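Local structure of SusD-like carbohydrate binding protein (Bacteroides vulgatus, 3LEW) at residues 37-40 / 41-44. The protein probably binds carbohydrate at the bacterial outer membrane. Residues are numbered along the deposited sequence; the frame is centred on the assembly and turned at random.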
loop_
_atom_site.group_PDB
_atom_site.type_symbol
_atom_site.label_atom_id
_atom_site.label_comp_id
_atom_site.label_asym_id
_atom_site.label_seq_id
_atom_site.Cartn_x
_atom_site.Cartn_y
_atom_site.Cartn_z
ATOM N N PHE A 37 -17.273 1.442 1.510
ATOM C CA PHE A 37 -17.056 1.554 2.944
ATOM C C PHE A 37 -17.361 0.254 3.681
ATOM O O PHE A 37 -18.340 -0.435 3.352
ATOM C CB PHE A 37 -17.983 2.611 3.539
ATOM C CG PHE A 37 -17.573 4.056 3.285
ATOM C CD1 PHE A 37 -16.477 4.625 3.935
ATOM C CD2 PHE A 37 -18.323 4.870 2.434
ATOM C CE1 PHE A 37 -16.149 5.981 3.730
ATOM C CE2 PHE A 37 -17.974 6.216 2.273
ATOM C CZ PHE A 37 -16.878 6.743 2.925
ATOM N N ASN A 38 -16.593 -0.026 4.744
ATOM C CA ASN A 38 -17.126 -0.869 5.846
ATOM C C ASN A 38 -17.129 -0.034 7.151
ATOM O O ASN A 38 -16.194 -0.087 7.970
ATOM C CB ASN A 38 -16.371 -2.204 5.976
ATOM C CG ASN A 38 -16.977 -3.100 7.025
ATOM O OD1 ASN A 38 -18.161 -2.930 7.391
ATOM N ND2 ASN A 38 -16.195 -4.046 7.540
ATOM N N SER A 39 -18.178 0.777 7.293
ATOM C CA SER A 39 -18.185 1.931 8.211
ATOM C C SER A 39 -17.251 2.983 7.680
ATOM O O SER A 39 -16.368 2.719 6.868
ATOM C CB SER A 39 -17.838 1.571 9.668
ATOM O OG SER A 39 -16.439 1.573 9.978
ATOM N N TYR A 40 -17.399 4.195 8.190
ATOM C CA TYR A 40 -16.485 5.259 7.861
ATOM C C TYR A 40 -15.017 4.999 8.208
ATOM O O TYR A 40 -14.140 5.647 7.633
ATOM C CB TYR A 40 -16.918 6.565 8.506
ATOM C CG TYR A 40 -18.098 7.245 7.821
ATOM C CD1 TYR A 40 -17.964 7.781 6.561
ATOM C CD2 TYR A 40 -19.339 7.359 8.450
ATOM C CE1 TYR A 40 -19.019 8.392 5.915
ATOM C CE2 TYR A 40 -20.411 7.997 7.806
ATOM C CZ TYR A 40 -20.232 8.508 6.539
ATOM O OH TYR A 40 -21.234 9.156 5.844
ATOM N N ALA A 41 -14.746 4.052 9.115
ATOM C CA ALA A 41 -13.365 3.686 9.475
ATOM C C ALA A 41 -12.606 3.019 8.336
ATOM O O ALA A 41 -11.395 2.950 8.374
ATOM C CB ALA A 41 -13.356 2.738 10.747
ATOM N N ASN A 42 -13.331 2.465 7.349
ATOM C CA ASN A 42 -12.712 1.703 6.261
ATOM C C ASN A 42 -13.175 2.130 4.872
ATOM O O ASN A 42 -14.083 1.503 4.291
ATOM C CB ASN A 42 -13.029 0.212 6.451
ATOM C CG ASN A 42 -12.413 -0.320 7.750
ATOM O OD1 ASN A 42 -11.194 -0.419 7.829
ATOM N ND2 ASN A 42 -13.246 -0.645 8.750
ATOM N N PRO A 43 -12.538 3.148 4.315
ATOM C CA PRO A 43 -13.013 3.656 2.990
ATOM C C PRO A 43 -12.393 2.929 1.823
ATOM O O PRO A 43 -11.382 3.352 1.286
ATOM C CB PRO A 43 -12.635 5.168 3.048
ATOM C CG PRO A 43 -12.256 5.419 4.502
ATOM C CD PRO A 43 -11.708 4.139 5.014
ATOM N N GLY A 44 -12.941 1.767 1.453
ATOM C CA GLY A 44 -12.391 0.998 0.341
ATOM C C GLY A 44 -11.010 0.413 0.532
ATOM O O GLY A 44 -10.518 0.288 1.686
#
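Asn42 grips Asn38 at two points. Its backbone O takes the N-H of its partner (Asn38 N to Asn42 O, 3.0 Å). Its side chain reaches back to the same residue in a nearly straight bond, Asn42 ND2 to Asn38 O, 3.1 Å (167° at the hydrogen). This second bond lies in the plane of both the acceptor carbonyl and the donor amide. With CG beside the backbone N and anti to the carbonyl carbon (chi1 -63°), the Asn42 carboxamide is carried over to that carbonyl. Asn38 O is shared: the serine hydroxyl also donates to it (Ser39 OG to Asn38 O, 2.6 Å), in the carbonyl plane and on a lone pair. The same hydroxyl accepts a backbone N-H (Ala41 N to Ser39 OG, 3.1 Å) and thus links Asn38 O to Ala41 across the turn, in van der Waals contact with the Ala41 methyl. Asn42 N donates to Ser39 O and closes a type I beta turn from Ser39 to Asn42. Phe37 meets Pro43 obliquely, its CE1 lying 3.7 Å from Pro43 CB, while its CA-H points at Asn42 O, 3.3 Å away from Phe37 CA.

Farther out, Asn42 OD1 is hydrogen-bonded to Thr82 OG1 and Asn38 ND2 to Gly81 O, which ties both asparagines to the start of helix 81-103. The ring of Tyr40 stacks on Tyr269. Losing the Asn42 carboxamide to an alanine here is likely to deprive Asn38 O of the amide N-H and Thr82 of its amide partner, weakening the hold of the turn on the helix.

Together with the single bridge between Phe37 and Pro43 and the inverse gamma turn centred on Pro43, the beta turn forms a compact chain reversal in the loop joining helices 19-35 and 46-54 of the SusD-like fold.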